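Local coordinates for TSC1 N-terminal domain (Chaetomium thermophilum, PDB 7A0M), which probably acts in the TSC complex as the lysosome-targeting N-terminal domain of TSC1, which binds lysosomal phosphoinositides so that the complex can regulate mTORC1, at residues L145-L148 with L149-M153; L168-Q171 with V172-A176; D184-G187 with F188-L192; F229-I232 with L233-L236. All coordinates share one frame; numbering follows the deposited sequence.

Contact 1. Residues L145-L148 with L149-M153; sequences LNRL and LVRWM
The backbone N of Leu149 donates to the O of Leu145 over only 2.6 Å, the shortest of the sound i-to-i+4 bonds joining 145-148 to 149-153. One residue further on, Val150 N reaches Asn146 O at 2.9 Å, almost straight at the hydrogen. The same turn places two arginines beside each other. Arg147 kinks at chi2 and chi3 (-84° and -92°), which swings its guanidinium toward Arg151 rather than straight out from the helix. The two side chains run alongside and point the same way, yet their guanidinium planes are nearly perpendicular, 82° apart, with NH2 of Arg151 lying 2.8 Å from NH1 of Arg147 at the edge of the latter group. The approach of two cationic donors is probably tolerated because Asp101 forms salt bridges with both, OD1 with NE of Arg151 and OD2 with NH1 of Arg147, while Asp97 binds NE of Arg147. CG of Leu149 rests 3.3 Å from Leu145 O, over the preceding turn, and on the buried side Leu148 packs on Trp96 and Leu100. Arginines spaced i to i+4 that clasp acids of helix 89-105, with leucines buried alongside, are consistent with neighbouring helices packed in an alpha-helical solenoid.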
loop_
_atom_site.group_PDB
_atom_site.type_symbol
_atom_site.label_atom_id
_atom_site.label_comp_id
_atom_site.label_asym_id
_atom_site.label_seq_id
_atom_site.Cartn_x
_atom_site.Cartn_y
_atom_site.Cartn_z
ATOM N N LEU B 145 -2.038 -6.389 45.909
ATOM C CA LEU B 145 -1.257 -6.666 44.708
ATOM C C LEU B 145 0.228 -6.837 45.018
ATOM O O LEU B 145 0.878 -7.744 44.482
ATOM C CB LEU B 145 -1.475 -5.537 43.704
ATOM C CG LEU B 145 -2.842 -5.544 43.021
ATOM C CD1 LEU B 145 -3.204 -4.156 42.525
ATOM C CD2 LEU B 145 -2.848 -6.537 41.874
ATOM N N ASN B 146 0.786 -5.969 45.868
ATOM C CA ASN B 146 2.213 -6.049 46.173
ATOM C C ASN B 146 2.571 -7.384 46.810
ATOM O O ASN B 146 3.617 -7.967 46.501
ATOM C CB ASN B 146 2.636 -4.897 47.084
ATOM C CG ASN B 146 2.702 -3.570 46.356
ATOM O OD1 ASN B 146 2.802 -3.523 45.130
ATOM N ND2 ASN B 146 2.677 -2.481 47.114
ATOM N N ARG B 147 1.719 -7.882 47.709
ATOM C CA ARG B 147 1.942 -9.206 48.277
ATOM C C ARG B 147 1.911 -10.279 47.197
ATOM O O ARG B 147 2.762 -11.176 47.176
ATOM C CB ARG B 147 0.897 -9.491 49.355
ATOM C CG ARG B 147 1.275 -8.958 50.725
ATOM C CD ARG B 147 2.178 -9.939 51.446
ATOM N NE ARG B 147 1.410 -10.871 52.266
ATOM C CZ ARG B 147 1.784 -12.117 52.536
ATOM N NH1 ARG B 147 2.913 -12.594 52.036
ATOM N NH2 ARG B 147 1.022 -12.889 53.298
ATOM N N LEU B 148 0.944 -10.195 46.284
ATOM C CA LEU B 148 0.881 -11.146 45.180
ATOM C C LEU B 148 2.053 -10.968 44.224
ATOM O O LEU B 148 2.618 -11.954 43.735
ATOM C CB LEU B 148 -0.442 -10.981 44.434
ATOM C CG LEU B 148 -1.728 -11.297 45.197
ATOM C CD1 LEU B 148 -2.927 -11.100 44.293
ATOM C CD2 LEU B 148 -1.689 -12.723 45.727
ATOM N N LEU B 149 2.426 -9.717 43.940
ATOM C CA LEU B 149 3.505 -9.451 42.993
ATOM C C LEU B 149 4.833 -10.004 43.492
ATOM O O LEU B 149 5.537 -10.707 42.758
ATOM C CB LEU B 149 3.619 -7.950 42.731
ATOM C CG LEU B 149 2.604 -7.376 41.747
ATOM C CD1 LEU B 149 2.663 -5.861 41.745
ATOM C CD2 LEU B 149 2.860 -7.925 40.359
ATOM N N VAL B 150 5.197 -9.690 44.737
ATOM C CA VAL B 150 6.480 -10.142 45.275
ATOM C C VAL B 150 6.589 -11.661 45.204
ATOM O O VAL B 150 7.627 -12.207 44.814
ATOM C CB VAL B 150 6.665 -9.624 46.714
ATOM C CG1 VAL B 150 7.591 -10.544 47.504
ATOM C CG2 VAL B 150 7.216 -8.209 46.702
ATOM N N ARG B 151 5.523 -12.365 45.560
ATOM C CA ARG B 151 5.545 -13.820 45.459
ATOM C C ARG B 151 5.549 -14.306 44.012
ATOM O O ARG B 151 6.093 -15.379 43.717
ATOM C CB ARG B 151 4.378 -14.376 46.259
ATOM C CG ARG B 151 4.493 -13.870 47.678
ATOM C CD ARG B 151 4.628 -14.982 48.665
ATOM N NE ARG B 151 4.617 -14.462 50.024
ATOM C CZ ARG B 151 5.667 -13.854 50.568
ATOM N NH1 ARG B 151 6.780 -13.705 49.861
ATOM N NH2 ARG B 151 5.622 -13.420 51.817
ATOM N N TRP B 152 4.925 -13.556 43.107
ATOM C CA TRP B 152 4.920 -13.950 41.707
ATOM C C TRP B 152 6.276 -13.739 41.045
ATOM O O TRP B 152 6.573 -14.409 40.051
ATOM C CB TRP B 152 3.840 -13.176 40.953
ATOM C CG TRP B 152 3.596 -13.685 39.576
ATOM C CD1 TRP B 152 2.754 -14.692 39.214
ATOM C CD2 TRP B 152 4.197 -13.206 38.368
ATOM N NE1 TRP B 152 2.796 -14.876 37.854
ATOM C CE2 TRP B 152 3.674 -13.976 37.311
ATOM C CE3 TRP B 152 5.127 -12.203 38.078
ATOM C CZ2 TRP B 152 4.049 -13.774 35.985
ATOM C CZ3 TRP B 152 5.498 -12.004 36.762
ATOM C CH2 TRP B 152 4.960 -12.786 35.732
HETATM N N MSE B 153 7.106 -12.843 41.575
HETATM C CA MSE B 153 8.412 -12.555 40.979
HETATM C C MSE B 153 9.507 -13.486 41.503
HETATM O O MSE B 153 10.595 -13.568 40.929
HETATM C CB MSE B 153 8.809 -11.099 41.235
HETATM C CG MSE B 153 7.850 -10.073 40.649
HETATM SE SE MSE B 153 8.112 -9.740 38.745
HETATM C CE MSE B 153 6.629 -8.509 38.449
#

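Contact 2. Residues L168-Q171 with V172-A176; sequences LKEQ and VLTDA
Thr174 holds OG1 beside its own backbone N (chi1 -59°), while Glu170 sends CG anti to its N (chi1 -178°) and then bends at chi2 (-103°), bringing its carboxylate back toward that hydroxyl. The threonine therefore folds down onto the preceding turn, and OG1 donates to Glu170 O at 2.7 Å. Thr174 N grips the same oxygen at 2.8 Å, and the two donors come in from opposite faces of the carbonyl plane, with OG1 well above it. OE1 of Glu170 stands 3.2 Å from OG1, the two side chains running obliquely across one another. Trp152 NE1 adds a weak hydrogen bond to OG1, which ties this polar spot to helix 142-153. A serine or threonine hydroxyl returning to the i-4 carbonyl is a familiar feature of alpha helices, and here it lies in the first turns of helix 168-183. Asp175 N makes a short 2.6 Å bond to Gln171 O, which its own CG also approaches, at 3.1 Å. CG2 of Val172 sits equally near Leu168 O, close beside the Val172 N to Leu168 O bond. Val172 turns to Ala114 and Leu104 of neighbouring helices, and Leu173 meets Leu148 and Trp152, whereas Lys169 and Gln171 lie at the exposed surface.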
loop_
_atom_site.group_PDB
_atom_site.type_symbol
_atom_site.label_atom_id
_atom_site.label_comp_id
_atom_site.label_asym_id
_atom_site.label_seq_id
_atom_site.Cartn_x
_atom_site.Cartn_y
_atom_site.Cartn_z
ATOM N N LEU B 168 -0.674 -24.992 39.998
ATOM C CA LEU B 168 -1.738 -24.355 40.769
ATOM C C LEU B 168 -1.220 -23.192 41.604
ATOM O O LEU B 168 -1.940 -22.206 41.799
ATOM C CB LEU B 168 -2.427 -25.380 41.668
ATOM C CG LEU B 168 -3.588 -26.168 41.059
ATOM C CD1 LEU B 168 -4.118 -27.185 42.054
ATOM C CD2 LEU B 168 -4.693 -25.221 40.621
ATOM N N LYS B 169 0.018 -23.275 42.095
ATOM C CA LYS B 169 0.568 -22.157 42.853
ATOM C C LYS B 169 0.755 -20.940 41.957
ATOM O O LYS B 169 0.456 -19.810 42.361
ATOM C CB LYS B 169 1.887 -22.550 43.515
ATOM C CG LYS B 169 2.536 -21.409 44.287
ATOM C CD LYS B 169 3.807 -21.851 44.994
ATOM C CE LYS B 169 4.667 -20.656 45.370
ATOM N NZ LYS B 169 5.972 -21.068 45.953
ATOM N N GLU B 170 1.247 -21.153 40.734
ATOM C CA GLU B 170 1.367 -20.050 39.791
ATOM C C GLU B 170 -0.005 -19.583 39.323
ATOM O O GLU B 170 -0.221 -18.383 39.120
ATOM C CB GLU B 170 2.228 -20.473 38.599
ATOM C CG GLU B 170 2.459 -19.385 37.555
ATOM C CD GLU B 170 1.603 -19.570 36.309
ATOM O OE1 GLU B 170 0.360 -19.583 36.423
ATOM O OE2 GLU B 170 2.177 -19.722 35.211
ATOM N N GLN B 171 -0.944 -20.518 39.151
ATOM C CA GLN B 171 -2.290 -20.143 38.725
ATOM C C GLN B 171 -2.987 -19.291 39.778
ATOM O O GLN B 171 -3.669 -18.317 39.443
ATOM C CB GLN B 171 -3.112 -21.392 38.412
ATOM C CG GLN B 171 -2.731 -22.080 37.111
ATOM C CD GLN B 171 -3.426 -23.415 36.929
ATOM O OE1 GLN B 171 -4.336 -23.760 37.682
ATOM N NE2 GLN B 171 -3.003 -24.171 35.923
ATOM N N VAL B 172 -2.827 -19.641 41.056
ATOM C CA VAL B 172 -3.449 -18.858 42.121
ATOM C C VAL B 172 -2.897 -17.438 42.122
ATOM O O VAL B 172 -3.652 -16.460 42.149
ATOM C CB VAL B 172 -3.252 -19.543 43.486
ATOM C CG1 VAL B 172 -3.624 -18.590 44.612
ATOM C CG2 VAL B 172 -4.102 -20.797 43.570
ATOM N N LEU B 173 -1.568 -17.306 42.092
ATOM C CA LEU B 173 -0.961 -15.981 42.031
ATOM C C LEU B 173 -1.376 -15.243 40.764
ATOM O O LEU B 173 -1.652 -14.039 40.799
ATOM C CB LEU B 173 0.561 -16.098 42.114
ATOM C CG LEU B 173 1.146 -16.326 43.509
ATOM C CD1 LEU B 173 2.649 -16.544 43.436
ATOM C CD2 LEU B 173 0.814 -15.161 44.428
ATOM N N THR B 174 -1.425 -15.949 39.632
ATOM C CA THR B 174 -1.808 -15.315 38.374
ATOM C C THR B 174 -3.283 -14.927 38.377
ATOM O O THR B 174 -3.633 -13.780 38.075
ATOM C CB THR B 174 -1.502 -16.242 37.198
ATOM O OG1 THR B 174 -0.102 -16.544 37.179
ATOM C CG2 THR B 174 -1.890 -15.580 35.882
ATOM N N ASP B 175 -4.166 -15.876 38.705
ATOM C CA ASP B 175 -5.597 -15.590 38.684
ATOM C C ASP B 175 -5.964 -14.504 39.689
ATOM O O ASP B 175 -6.841 -13.675 39.423
ATOM C CB ASP B 175 -6.397 -16.864 38.962
ATOM C CG ASP B 175 -6.245 -17.899 37.864
ATOM O OD1 ASP B 175 -5.508 -17.634 36.891
ATOM O OD2 ASP B 175 -6.862 -18.979 37.975
ATOM N N ALA B 176 -5.305 -14.491 40.850
ATOM C CA ALA B 176 -5.579 -13.450 41.834
ATOM C C ALA B 176 -5.077 -12.093 41.355
ATOM O O ALA B 176 -5.777 -11.084 41.493
ATOM C CB ALA B 176 -4.957 -13.813 43.181
#

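Contact 3. Residues D184-G187 with F188-L192; sequences DPKG and FMNAL
From Asp184, whose extended backbone (phi -132°, psi 81°) breaks the helical path, the chain enters helix 185-196, with Phe188 N bonding back to Asp184 O at 2.9 Å and Ala191 N to Gly187 O at 3.1 Å. Asp184 is the N-cap: its OD1 accepts from Gly187 N, also at 3.1 Å, and is met from above the carboxylate plane rather than within it. Lacking a side chain, Gly187 lets the other carboxylate oxygen settle close by, OD2 of Asp184 being 3.3 Å from CA of Gly187. Pro185 fills the first helical position, where the lack of an N-H costs nothing. Such an N-cap marks the junction where helix 168-183 gives way, after one non-helical residue, to helix 185-196 of this all-helical domain. Lys186 runs out extended and bends only at its last torsion (chi4 45°), which turns NZ to Asn190 OD1, 3.0 Å away; the donor lies slightly tilted from the amide's carbonyl plane. NZ has a second and stronger partner in Gln225 O, so the lysine links the helix to the segment leading toward helix 228-238. CE of Met189 curls back over the preceding turn to 3.3 Å from Pro185 O. Phe188 turns away into the interior, stacked on Phe212 and touching Leu145.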
loop_
_atom_site.group_PDB
_atom_site.type_symbol
_atom_site.label_atom_id
_atom_site.label_comp_id
_atom_site.label_asym_id
_atom_site.label_seq_id
_atom_site.Cartn_x
_atom_site.Cartn_y
_atom_site.Cartn_z
ATOM N N ASP B 184 -9.211 -3.276 39.922
ATOM C CA ASP B 184 -8.485 -2.016 40.083
ATOM C C ASP B 184 -7.372 -1.973 39.044
ATOM O O ASP B 184 -6.208 -2.268 39.349
ATOM C CB ASP B 184 -7.930 -1.876 41.501
ATOM C CG ASP B 184 -7.277 -0.529 41.746
ATOM O OD1 ASP B 184 -7.497 0.399 40.939
ATOM O OD2 ASP B 184 -6.544 -0.399 42.748
ATOM N N PRO B 185 -7.698 -1.616 37.798
ATOM C CA PRO B 185 -6.659 -1.594 36.752
ATOM C C PRO B 185 -5.559 -0.579 37.006
ATOM O O PRO B 185 -4.381 -0.886 36.787
ATOM C CB PRO B 185 -7.456 -1.262 35.482
ATOM C CG PRO B 185 -8.877 -1.616 35.810
ATOM C CD PRO B 185 -9.034 -1.315 37.262
ATOM N N LYS B 186 -5.910 0.626 37.463
ATOM C CA LYS B 186 -4.887 1.626 37.757
ATOM C C LYS B 186 -3.983 1.170 38.895
ATOM O O LYS B 186 -2.759 1.327 38.827
ATOM C CB LYS B 186 -5.537 2.967 38.096
ATOM C CG LYS B 186 -4.540 4.026 38.542
ATOM C CD LYS B 186 -5.195 5.386 38.702
ATOM C CE LYS B 186 -4.259 6.363 39.401
ATOM N NZ LYS B 186 -2.872 6.295 38.858
ATOM N N GLY B 187 -4.570 0.605 39.952
ATOM C CA GLY B 187 -3.760 0.092 41.045
ATOM C C GLY B 187 -2.852 -1.045 40.620
ATOM O O GLY B 187 -1.731 -1.177 41.119
ATOM N N PHE B 188 -3.324 -1.890 39.698
ATOM C CA PHE B 188 -2.487 -2.976 39.198
ATOM C C PHE B 188 -1.238 -2.441 38.508
ATOM O O PHE B 188 -0.142 -2.987 38.678
ATOM C CB PHE B 188 -3.281 -3.861 38.236
ATOM C CG PHE B 188 -2.482 -4.998 37.665
ATOM C CD1 PHE B 188 -2.326 -6.178 38.373
ATOM C CD2 PHE B 188 -1.874 -4.882 36.427
ATOM C CE1 PHE B 188 -1.585 -7.225 37.852
ATOM C CE2 PHE B 188 -1.130 -5.921 35.903
ATOM C CZ PHE B 188 -0.987 -7.094 36.613
HETATM N N MSE B 189 -1.384 -1.376 37.727
HETATM C CA MSE B 189 -0.282 -0.864 36.925
HETATM C C MSE B 189 0.622 0.073 37.725
HETATM O O MSE B 189 1.802 0.223 37.407
HETATM C CB MSE B 189 -0.827 -0.166 35.678
HETATM C CG MSE B 189 -1.511 -1.135 34.720
HETATM SE SE MSE B 189 -2.280 -0.313 33.131
HETATM C CE MSE B 189 -3.783 0.615 33.954
ATOM N N ASN B 190 0.070 0.703 38.764
ATOM C CA ASN B 190 0.909 1.436 39.706
ATOM C C ASN B 190 1.824 0.485 40.467
ATOM O O ASN B 190 3.023 0.747 40.622
ATOM C CB ASN B 190 0.045 2.237 40.681
ATOM C CG ASN B 190 -0.167 3.669 40.236
ATOM O OD1 ASN B 190 -1.295 4.161 40.201
ATOM N ND2 ASN B 190 0.921 4.347 39.888
ATOM N N ALA B 191 1.270 -0.628 40.954
ATOM C CA ALA B 191 2.073 -1.606 41.678
ATOM C C ALA B 191 3.086 -2.285 40.763
ATOM O O ALA B 191 4.200 -2.604 41.191
ATOM C CB ALA B 191 1.162 -2.641 42.338
ATOM N N LEU B 192 2.715 -2.519 39.500
ATOM C CA LEU B 192 3.636 -3.164 38.570
ATOM C C LEU B 192 4.797 -2.249 38.201
ATOM O O LEU B 192 5.893 -2.733 37.895
ATOM C CB LEU B 192 2.889 -3.608 37.312
ATOM C CG LEU B 192 3.687 -4.439 36.305
ATOM C CD1 LEU B 192 4.091 -5.775 36.914
ATOM C CD2 LEU B 192 2.899 -4.645 35.022
#

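Contact 4. Residues F229-I232 with L233-L236; sequences FGNI and LQSL
Ser235 N donates to Asn231 O and Gln234 N to Gly230 O, both at 2.9 Å, the shortest of four backbone bonds that carry helix 228-238 through this turn. The Ser235 donor sits well above the carbonyl plane of Asn231. At the amide-bearing flank the side chains of Asn231 and Gln234 lie side by side, pointing the same way, but their amide planes are 43° apart. NE2 of Gln234 comes to 3.4 Å from OD1 of Asn231 at an angle too poor for a hydrogen bond. The other amide atoms have partners outside the turn: Asn231 ND2 bonds to Asn193 OD1 and Gln234 OE1 to Lys238 NZ; Ser235 OG bonds to Asp239 OD2. Buried Asn231 thus gives helix 228-238 a polar tie to helix 185-196.

Hydrocarbon takes over on another flank. Phe229 projects with CG anti to its backbone N (chi1 -171°), which carries the ring alongside the following turn. There CG of Leu233 stands 4.3 Å above one face, offset toward the rim, and CD1 of Leu233 approaches CE2 of Phe229 obliquely, at 3.8 Å. Tyr266 and Phe259 meet the same ring edge-to-face. Ile232 and Leu236 pair more loosely, CG2 to CD1 at 4.2 Å, and Leu236 CG lies 3.4 Å from Ile232 O. Leu233 and Leu236 both press on Ile273 of helix 267-278, while Ile232 meets Phe206 and Leu209 of helix 199-214. A helix packed in this way, with one apolar flank and one amide-bearing flank, is consistent with an inner helix of an all-helical domain, wedged among helices 199-214, 242-255 and 267-278.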
loop_
_atom_site.group_PDB
_atom_site.type_symbol
_atom_site.label_atom_id
_atom_site.label_comp_id
_atom_site.label_asym_id
_atom_site.label_seq_id
_atom_site.Cartn_x
_atom_site.Cartn_y
_atom_site.Cartn_z
ATOM N N PHE B 229 3.420 3.830 31.718
ATOM C CA PHE B 229 3.544 4.069 30.280
ATOM C C PHE B 229 4.880 4.718 29.935
ATOM O O PHE B 229 5.564 4.293 28.995
ATOM C CB PHE B 229 2.384 4.935 29.789
ATOM C CG PHE B 229 2.313 5.058 28.294
ATOM C CD1 PHE B 229 1.888 3.992 27.517
ATOM C CD2 PHE B 229 2.673 6.238 27.666
ATOM C CE1 PHE B 229 1.824 4.103 26.138
ATOM C CE2 PHE B 229 2.610 6.356 26.291
ATOM C CZ PHE B 229 2.185 5.288 25.526
ATOM N N GLY B 230 5.265 5.758 30.679
ATOM C CA GLY B 230 6.538 6.411 30.426
ATOM C C GLY B 230 7.733 5.494 30.596
ATOM O O GLY B 230 8.738 5.641 29.895
ATOM N N ASN B 231 7.645 4.534 31.519
ATOM C CA ASN B 231 8.754 3.613 31.734
ATOM C C ASN B 231 8.809 2.527 30.669
ATOM O O ASN B 231 9.888 1.984 30.401
ATOM C CB ASN B 231 8.662 2.993 33.129
ATOM C CG ASN B 231 9.115 3.946 34.217
ATOM O OD1 ASN B 231 10.068 4.705 34.035
ATOM N ND2 ASN B 231 8.433 3.914 35.356
ATOM N N ILE B 232 7.669 2.184 30.068
ATOM C CA ILE B 232 7.685 1.325 28.885
ATOM C C ILE B 232 8.470 1.995 27.765
ATOM O O ILE B 232 9.347 1.384 27.142
ATOM C CB ILE B 232 6.249 0.994 28.440
ATOM C CG1 ILE B 232 5.516 0.208 29.530
ATOM C CG2 ILE B 232 6.265 0.214 27.132
ATOM C CD1 ILE B 232 4.022 0.116 29.314
ATOM N N LEU B 233 8.161 3.265 27.493
ATOM C CA LEU B 233 8.895 4.012 26.477
ATOM C C LEU B 233 10.355 4.193 26.875
ATOM O O LEU B 233 11.246 4.190 26.018
ATOM C CB LEU B 233 8.234 5.371 26.250
ATOM C CG LEU B 233 6.749 5.348 25.878
ATOM C CD1 LEU B 233 6.271 6.736 25.475
ATOM C CD2 LEU B 233 6.473 4.342 24.771
ATOM N N GLN B 234 10.618 4.358 28.173
ATOM C CA GLN B 234 11.992 4.530 28.634
ATOM C C GLN B 234 12.814 3.266 28.413
ATOM O O GLN B 234 13.991 3.343 28.039
ATOM C CB GLN B 234 11.994 4.935 30.107
ATOM C CG GLN B 234 13.342 5.365 30.644
ATOM C CD GLN B 234 13.218 6.361 31.778
ATOM O OE1 GLN B 234 14.220 6.816 32.331
ATOM N NE2 GLN B 234 11.986 6.734 32.110
ATOM N N SER B 235 12.218 2.095 28.650
ATOM C CA SER B 235 12.899 0.842 28.338
ATOM C C SER B 235 13.173 0.724 26.844
ATOM O O SER B 235 14.249 0.273 26.435
ATOM C CB SER B 235 12.068 -0.343 28.827
ATOM O OG SER B 235 12.672 -1.575 28.466
ATOM N N LEU B 236 12.206 1.123 26.015
ATOM C CA LEU B 236 12.383 1.050 24.568
ATOM C C LEU B 236 13.498 1.968 24.084
ATOM O O LEU B 236 14.108 1.705 23.042
ATOM C CB LEU B 236 11.067 1.394 23.871
ATOM C CG LEU B 236 9.961 0.340 23.962
ATOM C CD1 LEU B 236 8.602 0.964 23.699
ATOM C CD2 LEU B 236 10.223 -0.792 22.983
#

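How the contacts relate
The four contacts follow one another along the chain, each a turn within one helix, yet their chemistry tracks their surroundings. Contacts 1 and 2 are partly buried and neighbouring: helices 142-153 and 168-183 pack directly, Leu148 CD2 lying 3.7 Å from Leu173 CD2. Contact 1 spends its polar edge on acids of another helix, whereas contact 2 satisfies a hydroxyl mainly within its own turn. Contact 3 is deeper, close to the chain's centre, and touches contact 1 through Leu145 and Phe188, so contact 1 bridges contacts 2 and 3. Contact 4, also buried, joins an apolar flank to an amide-bearing one; Asn231 ties it to the helix of contact 3, though the contacts do not touch.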